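Local atomic coordinates of phage terminase large subunit (PDB entry 7KS4), a protein that probably acts as the ATP-driven motor that translocates viral DNA into empty capsids and as the endonuclease that cuts the genome, this chain being its N-terminal ATPase domain. Residues 15-20 against 91-96; 40-44 against 252-257; 65-71 against 146-152. All blocks are in the same frame, centred on the assembly; numbering follows the deposited sequence.

Contact 1 (15-20 against 91-96)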
# COMPACT_ATOMS: atom_id res chain seq x y z
N PHE A 15 2.17 -18.04 3.73
CA PHE A 15 2.53 -17.22 2.58
C PHE A 15 3.67 -16.27 2.92
O PHE A 15 4.57 -16.08 2.10
CB PHE A 15 1.31 -16.45 2.08
CG PHE A 15 1.50 -15.86 0.71
CD1 PHE A 15 1.26 -16.61 -0.43
CD2 PHE A 15 1.94 -14.55 0.56
CE1 PHE A 15 1.44 -16.07 -1.69
CE2 PHE A 15 2.13 -14.01 -0.70
CZ PHE A 15 1.88 -14.76 -1.82
N PHE A 16 3.63 -15.64 4.09
CA PHE A 16 4.75 -14.81 4.52
C PHE A 16 6.06 -15.59 4.49
O PHE A 16 7.09 -15.09 4.00
CB PHE A 16 4.52 -14.27 5.94
CG PHE A 16 3.35 -13.34 6.07
CD1 PHE A 16 2.90 -12.59 5.00
CD2 PHE A 16 2.71 -13.21 7.29
CE1 PHE A 16 1.82 -11.73 5.14
CE2 PHE A 16 1.64 -12.35 7.44
CZ PHE A 16 1.19 -11.61 6.36
N GLU A 17 6.04 -16.81 5.02
CA GLU A 17 7.24 -17.64 5.05
C GLU A 17 7.76 -17.91 3.64
O GLU A 17 8.98 -17.90 3.42
CB GLU A 17 6.92 -18.94 5.77
CG GLU A 17 8.12 -19.81 6.06
CD GLU A 17 8.88 -19.38 7.31
OE1 GLU A 17 8.79 -18.20 7.70
OE2 GLU A 17 9.57 -20.24 7.90
N LEU A 18 6.87 -18.15 2.68
CA LEU A 18 7.30 -18.26 1.29
C LEU A 18 7.99 -16.98 0.83
O LEU A 18 8.99 -17.03 0.11
CB LEU A 18 6.10 -18.57 0.38
CG LEU A 18 5.52 -19.98 0.42
CD1 LEU A 18 4.26 -20.07 -0.45
CD2 LEU A 18 6.55 -21.00 -0.04
N LEU A 19 7.49 -15.83 1.24
CA LEU A 19 8.08 -14.58 0.79
C LEU A 19 9.40 -14.24 1.47
O LEU A 19 10.07 -13.29 1.04
CB LEU A 19 7.11 -13.42 1.00
CG LEU A 19 6.06 -13.23 -0.09
CD1 LEU A 19 5.08 -12.15 0.33
CD2 LEU A 19 6.73 -12.86 -1.40
N GLY A 20 9.80 -14.98 2.50
CA GLY A 20 10.92 -14.53 3.31
C GLY A 20 10.59 -13.27 4.09
O GLY A 20 11.48 -12.47 4.37
N ARG A 91 10.59 -14.11 -7.93
CA ARG A 91 11.12 -15.18 -7.09
C ARG A 91 10.04 -16.19 -6.74
O ARG A 91 10.23 -17.40 -6.87
CB ARG A 91 11.74 -14.58 -5.83
CG ARG A 91 12.08 -15.61 -4.77
CD ARG A 91 13.02 -15.04 -3.72
NE ARG A 91 12.49 -13.82 -3.12
CZ ARG A 91 11.65 -13.79 -2.09
NH1 ARG A 91 11.22 -12.63 -1.61
NH2 ARG A 91 11.23 -14.92 -1.53
N LEU A 92 8.89 -15.70 -6.27
CA LEU A 92 7.83 -16.59 -5.80
C LEU A 92 7.30 -17.48 -6.92
O LEU A 92 6.86 -18.61 -6.66
CB LEU A 92 6.69 -15.78 -5.20
CG LEU A 92 5.95 -16.48 -4.06
CD1 LEU A 92 6.85 -16.55 -2.83
CD2 LEU A 92 4.64 -15.75 -3.76
N ALA A 93 7.31 -16.99 -8.15
CA ALA A 93 6.80 -17.78 -9.26
C ALA A 93 7.51 -19.12 -9.38
O ALA A 93 6.92 -20.07 -9.92
CB ALA A 93 6.94 -17.00 -10.58
N GLU A 94 8.74 -19.23 -8.87
CA GLU A 94 9.45 -20.50 -8.92
C GLU A 94 8.63 -21.62 -8.30
O GLU A 94 8.64 -22.75 -8.80
CB GLU A 94 10.79 -20.39 -8.20
CG GLU A 94 11.53 -21.72 -8.04
CD GLU A 94 11.93 -22.32 -9.37
OE1 GLU A 94 12.09 -21.55 -10.33
OE2 GLU A 94 12.11 -23.56 -9.44
N VAL A 95 7.93 -21.35 -7.19
CA VAL A 95 7.21 -22.38 -6.45
C VAL A 95 5.74 -22.49 -6.86
O VAL A 95 4.98 -23.23 -6.23
CB VAL A 95 7.34 -22.17 -4.93
CG1 VAL A 95 8.80 -22.19 -4.51
CG2 VAL A 95 6.67 -20.89 -4.48
N PHE A 96 5.33 -21.80 -7.93
CA PHE A 96 4.02 -22.00 -8.54
C PHE A 96 4.26 -22.39 -10.00
O PHE A 96 4.27 -21.52 -10.89
CB PHE A 96 3.16 -20.74 -8.40
CG PHE A 96 2.89 -20.38 -6.97
CD1 PHE A 96 2.00 -21.14 -6.23
CD2 PHE A 96 3.53 -19.32 -6.36
CE1 PHE A 96 1.75 -20.84 -4.90
CE2 PHE A 96 3.28 -19.01 -5.02
CZ PHE A 96 2.39 -19.77 -4.30
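A Schellman motif closes helix 13-19 of this P-loop ATPase domain, and the contact joins that C-terminal turn, L19 and G20, to R91 and L92 of helix 75-92. G20, with positive phi, is the residue where the first helix stops. Helix ends carry carbonyls that no further turn can use, and here R91 takes one of them: its NH1 donates to L19 O at 3.0 Å, with a second, weak bond from NH2 to the same oxygen. The acceptor lies at the edge of the guanidinium, near its plane, whereas NH1 stands above the plane of the carbonyl, 37° out of it. A bend at chi3 (55°) turns the arginine, extended up to that point, toward the first helix, and a salt bridge from NE to E87 adds a second restraint on its head group. The positive charge so placed probably also suits the negative end of the helix dipole.

Beside this polar grip, L92 enters with its two methyl branches doing different work. L92 CD1 lies against the backbone and CB of L18, 3.9 Å from L18 CB, and 4.0 Å from L19 CD2; the L19 and L92 side chains run at about a right angle. L18, an exposed residue, reaches V95 and F96 more loosely, its CD1 being 4.3 Å from F96 CZ. V57 of helix 48-62 touches both L19 and L92, and F58 meets F15 edge-to-face. The other branch of L92 ends against that same F15, CD2 lying 3.5 Å from F15 CZ.

Contact 2 (40-44 against 252-257). With SO4 (sulfate ion), chain H.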
# COMPACT_ATOMS: atom_id res chain seq x y z
N ALA A 40 -3.17 3.93 6.52
CA ALA A 40 -2.04 3.83 7.44
C ALA A 40 -1.30 5.16 7.45
O ALA A 40 -0.69 5.55 6.45
CB ALA A 40 -1.11 2.69 7.06
N CYS A 41 -1.35 5.85 8.59
CA CYS A 41 -0.59 7.08 8.79
C CYS A 41 0.60 6.71 9.67
O CYS A 41 0.46 6.59 10.89
CB CYS A 41 -1.46 8.15 9.44
SG CYS A 41 -0.55 9.66 9.85
N LEU A 42 1.75 6.52 9.04
CA LEU A 42 2.94 6.00 9.72
C LEU A 42 4.14 6.85 9.35
O LEU A 42 4.25 7.37 8.23
CB LEU A 42 3.21 4.51 9.36
CG LEU A 42 2.03 3.52 9.32
CD1 LEU A 42 2.50 2.13 8.91
CD2 LEU A 42 1.31 3.44 10.66
N GLY A 43 5.05 7.02 10.31
CA GLY A 43 6.26 7.76 10.05
C GLY A 43 7.20 7.00 9.14
O GLY A 43 7.00 5.83 8.81
N ARG A 44 8.26 7.69 8.71
CA ARG A 44 9.30 7.04 7.92
C ARG A 44 9.86 5.83 8.66
O ARG A 44 9.92 5.81 9.89
CB ARG A 44 10.43 8.01 7.63
CG ARG A 44 10.01 9.22 6.83
CD ARG A 44 11.20 10.10 6.55
NE ARG A 44 10.84 11.24 5.71
CZ ARG A 44 11.70 12.15 5.27
NH1 ARG A 44 12.98 12.07 5.61
NH2 ARG A 44 11.28 13.15 4.51
N GLU A 252 6.98 13.71 9.79
CA GLU A 252 7.68 12.62 9.14
C GLU A 252 8.01 11.50 10.11
O GLU A 252 8.01 10.33 9.72
CB GLU A 252 8.96 13.14 8.48
CG GLU A 252 8.73 14.23 7.44
CD GLU A 252 7.76 13.80 6.35
OE1 GLU A 252 6.90 14.63 5.97
OE2 GLU A 252 7.85 12.65 5.87
N TYR A 253 8.28 11.83 11.37
CA TYR A 253 8.58 10.84 12.39
C TYR A 253 7.46 10.66 13.39
O TYR A 253 7.12 9.52 13.73
CB TYR A 253 9.87 11.23 13.13
CG TYR A 253 11.05 11.32 12.20
CD1 TYR A 253 11.50 10.21 11.52
CD2 TYR A 253 11.71 12.53 12.01
CE1 TYR A 253 12.58 10.28 10.66
CE2 TYR A 253 12.79 12.61 11.15
CZ TYR A 253 13.22 11.48 10.48
OH TYR A 253 14.30 11.57 9.64
N GLY A 254 6.86 11.75 13.87
CA GLY A 254 5.73 11.62 14.77
C GLY A 254 4.46 11.14 14.10
O GLY A 254 3.57 10.63 14.78
N ALA A 255 4.37 11.26 12.77
CA ALA A 255 3.15 10.93 12.04
C ALA A 255 1.97 11.75 12.57
O ALA A 255 0.83 11.28 12.62
CB ALA A 255 2.84 9.43 12.11
N GLU A 256 2.25 13.00 12.94
CA GLU A 256 1.25 13.88 13.51
C GLU A 256 0.52 14.65 12.42
O GLU A 256 1.12 15.06 11.42
CB GLU A 256 1.87 14.85 14.51
CG GLU A 256 2.39 14.18 15.76
CD GLU A 256 3.04 15.15 16.73
OE1 GLU A 256 2.71 16.35 16.69
OE2 GLU A 256 3.89 14.70 17.51
N PHE A 257 -0.78 14.82 12.62
CA PHE A 257 -1.61 15.68 11.79
C PHE A 257 -1.59 17.08 12.39
O PHE A 257 -2.16 17.30 13.47
CB PHE A 257 -3.05 15.16 11.73
CG PHE A 257 -3.22 13.89 10.97
CD1 PHE A 257 -3.28 13.90 9.59
CD2 PHE A 257 -3.39 12.68 11.64
CE1 PHE A 257 -3.48 12.72 8.88
CE2 PHE A 257 -3.59 11.51 10.94
CZ PHE A 257 -3.64 11.53 9.55
S SO4 H . 16.42 11.23 5.90
O1 SO4 H . 17.74 11.69 6.34
O2 SO4 H . 16.52 9.89 5.34
O3 SO4 H . 15.91 12.15 4.88
O4 SO4 H . 15.49 11.20 7.03
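The start of the P-loop, where strand 37-42 gives way to the phosphate-binding turn, is packed against the loop that follows helix 246-252. Its tight part is centred on G43, whose CA lies 3.1 Å from E252 O. E252 O also accepts the backbone N of R44 at 2.8 Å, the N-H pointing at the oxygen at 161°. A255, which leaves the helix with positive phi, sets its CB against G43 N, while C41 sends SG, anti to its own backbone N (chi1 175°), to A255 O and obliquely to the F257 ring, 3.6 Å from CZ: a cysteine sulfur-aromatic contact.

Toward solvent the grip slackens. R44, extended from CG to NE, passes obliquely across E252 and forms a salt bridge, NE to OE2 at 3.3 Å, whose hydrogen bond is weak; the guanidinium and carboxylate planes stand 61° apart. The stronger partner of E252 is K186, bound through OE1. Farther out, R44 NH1 and Y253 OH each make a weak bond to O4 of a sulfate, probably from the crystallisation liquor, which R240 also holds.

G43 and R44 belong to the ADP pocket, and G43 O accepts bonds from S46 and K48. Strand 37-42 runs between strands 178-183 and 219-224, and F191 and F195 of helix 190-197 pack on C41, while Y253 rests on helix 226-229.

Contact 3 (65-71 against 146-152)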
# COMPACT_ATOMS: atom_id res chain seq x y z
N GLY A 65 -5.99 -13.39 -12.37
CA GLY A 65 -6.74 -12.40 -13.10
C GLY A 65 -6.95 -11.10 -12.36
O GLY A 65 -7.55 -10.18 -12.93
N SER A 66 -6.48 -11.00 -11.12
CA SER A 66 -6.64 -9.77 -10.37
C SER A 66 -5.84 -8.66 -11.02
O SER A 66 -4.78 -8.89 -11.61
CB SER A 66 -6.19 -9.96 -8.92
OG SER A 66 -4.82 -10.32 -8.85
N GLN A 67 -6.37 -7.44 -10.93
CA GLN A 67 -5.71 -6.27 -11.48
C GLN A 67 -5.58 -5.22 -10.40
O GLN A 67 -6.54 -4.95 -9.67
CB GLN A 67 -6.48 -5.71 -12.69
CG GLN A 67 -6.50 -6.66 -13.88
CD GLN A 67 -7.19 -6.08 -15.10
OE1 GLN A 67 -6.71 -6.22 -16.23
NE2 GLN A 67 -8.32 -5.42 -14.88
N GLY A 68 -4.40 -4.62 -10.29
CA GLY A 68 -4.15 -3.62 -9.28
C GLY A 68 -3.12 -2.61 -9.74
O GLY A 68 -2.35 -2.85 -10.68
N TRP A 69 -3.13 -1.47 -9.07
CA TRP A 69 -2.18 -0.39 -9.31
C TRP A 69 -1.53 -0.01 -7.99
O TRP A 69 -2.15 -0.12 -6.93
CB TRP A 69 -2.85 0.88 -9.87
CG TRP A 69 -3.36 0.80 -11.28
CD1 TRP A 69 -3.28 -0.25 -12.14
CD2 TRP A 69 -4.04 1.85 -11.98
NE1 TRP A 69 -3.87 0.07 -13.34
CE2 TRP A 69 -4.34 1.36 -13.27
CE3 TRP A 69 -4.42 3.15 -11.65
CZ2 TRP A 69 -5.01 2.13 -14.22
CZ3 TRP A 69 -5.08 3.91 -12.59
CH2 TRP A 69 -5.37 3.40 -13.86
N ILE A 70 -0.29 0.45 -8.07
CA ILE A 70 0.30 1.29 -7.03
C ILE A 70 0.47 2.68 -7.62
O ILE A 70 1.06 2.84 -8.70
CB ILE A 70 1.63 0.73 -6.49
CG1 ILE A 70 2.19 1.66 -5.40
CG2 ILE A 70 2.63 0.51 -7.62
CD1 ILE A 70 3.13 2.78 -5.88
N ILE A 71 -0.07 3.68 -6.93
CA ILE A 71 -0.02 5.07 -7.38
C ILE A 71 0.75 5.86 -6.35
O ILE A 71 0.47 5.77 -5.14
CB ILE A 71 -1.43 5.66 -7.57
CG1 ILE A 71 -2.33 4.65 -8.30
CG2 ILE A 71 -1.34 6.99 -8.33
CD1 ILE A 71 -3.76 5.10 -8.45
N ALA A 146 -9.29 1.73 -14.93
CA ALA A 146 -9.42 0.36 -15.41
C ALA A 146 -10.05 -0.42 -14.26
O ALA A 146 -9.97 0.01 -13.12
CB ALA A 146 -8.08 -0.23 -15.81
N THR A 147 -10.66 -1.57 -14.54
CA THR A 147 -11.37 -2.33 -13.51
C THR A 147 -10.35 -2.93 -12.55
O THR A 147 -9.77 -3.98 -12.83
CB THR A 147 -12.23 -3.42 -14.13
OG1 THR A 147 -11.49 -4.12 -15.13
CG2 THR A 147 -13.50 -2.82 -14.74
N LEU A 148 -10.18 -2.28 -11.40
CA LEU A 148 -9.19 -2.67 -10.41
C LEU A 148 -9.82 -3.50 -9.30
O LEU A 148 -10.89 -3.17 -8.79
CB LEU A 148 -8.54 -1.43 -9.78
CG LEU A 148 -7.63 -0.61 -10.69
CD1 LEU A 148 -7.08 0.57 -9.92
CD2 LEU A 148 -6.50 -1.44 -11.27
N ASP A 149 -9.14 -4.57 -8.93
CA ASP A 149 -9.48 -5.31 -7.73
C ASP A 149 -8.79 -4.75 -6.49
O ASP A 149 -9.27 -4.99 -5.37
CB ASP A 149 -9.12 -6.78 -7.90
CG ASP A 149 -9.78 -7.37 -9.11
OD1 ASP A 149 -11.01 -7.58 -9.04
OD2 ASP A 149 -9.10 -7.57 -10.14
N PHE A 150 -7.68 -4.04 -6.66
CA PHE A 150 -7.00 -3.46 -5.51
C PHE A 150 -6.15 -2.30 -5.99
O PHE A 150 -5.74 -2.23 -7.15
CB PHE A 150 -6.15 -4.50 -4.77
CG PHE A 150 -4.97 -5.03 -5.57
CD1 PHE A 150 -3.69 -4.54 -5.35
CD2 PHE A 150 -5.15 -6.03 -6.51
CE1 PHE A 150 -2.60 -5.02 -6.06
CE2 PHE A 150 -4.05 -6.53 -7.23
CZ PHE A 150 -2.78 -6.02 -7.00
N VAL A 151 -5.87 -1.38 -5.06
CA VAL A 151 -5.02 -0.24 -5.36
C VAL A 151 -4.24 0.12 -4.11
O VAL A 151 -4.76 0.01 -2.99
CB VAL A 151 -5.83 0.97 -5.88
CG1 VAL A 151 -6.80 1.46 -4.81
CG2 VAL A 151 -4.90 2.08 -6.31
N ILE A 152 -3.00 0.53 -4.30
CA ILE A 152 -2.16 1.07 -3.24
C ILE A 152 -1.84 2.51 -3.58
O ILE A 152 -1.37 2.80 -4.69
CB ILE A 152 -0.86 0.25 -3.09
CG1 ILE A 152 -1.19 -1.20 -2.75
CG2 ILE A 152 0.04 0.88 -2.02
CD1 ILE A 152 -0.12 -2.20 -3.21
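A146, in the loop that leads into the predicted Walker B strand, sets its CB 4.2 Å from W69 CZ2, and the chain then runs on to pair, from F150, in parallel with strand 67-72 of the central sheet. A146 and T147 are poorly ordered, yet T147 O takes a bond from the amide of Q67, whose extended side chain carries NE2 to within 2.9 Å; the donor is tilted 25° from the carbonyl plane. L148 then turns its branched end over one face of the W69 indole: L148 CD2 sits above the five-membered ring in a CH-pi contact, 3.5 Å from W69 CD1. D149 grips Q67 twice, accepting its backbone N through the anti lone pair of OD2 (2.8 Å) and giving its own N to Q67 O at 2.7 Å. R175 forms a salt bridge with that same OD2, which would favour the charged carboxylate. A weak bond from F150 N shares Q67 O.

F150 opens the regular pairing. Its CG lies between the backbone N and the carbonyl carbon (chi1 66°), which folds the ring back over G68, whose CA lies over the ring centre in a second CH-pi contact. After a weak bond from W69 N to F150 O, V151 turns CG2 toward I71 CD1 on the side of the sheet that carries W69. I152 completes the pairing, its N bonding to W69 O at 2.8 Å and its O receiving I71 N at 2.7 Å, while its CB lies 4.1 Å from I70 CG1. The strand leads on to D154, which binds magnesium in structures of this protein, and E155, the predicted catalytic residue.

On the face of F150 and I152 packs helix 48-62; I168 and L172 of helix 161-175 cover V151 opposite, and strands 126-136 and 178-183 flank the pair within the sheet.

Overall arrangement
Contacts 2 and 3 reach the same mixed sheet, where strands 67-72, 150-153, 178-183 and 37-42 lie in that order; their centres are about 25 Å apart, on opposite sides of the chain's centre. Contact 3 is nested inside the long loop closed by contact 2, whereas contact 1 alternates with both along the chain. Contact 1 lies off the sheet, its centre about 21 Å from contact 3 and 31 Å from contact 2, and helix 75-92 follows directly on strand 67-72. Helix 48-62 packs on both contact 1 and contact 3. All three belong to one ATPase domain: contact 2 lies at the P-loop, contact 3 at the predicted Walker B strand, and contact 1 fixes helix 13-19 to helix 75-92.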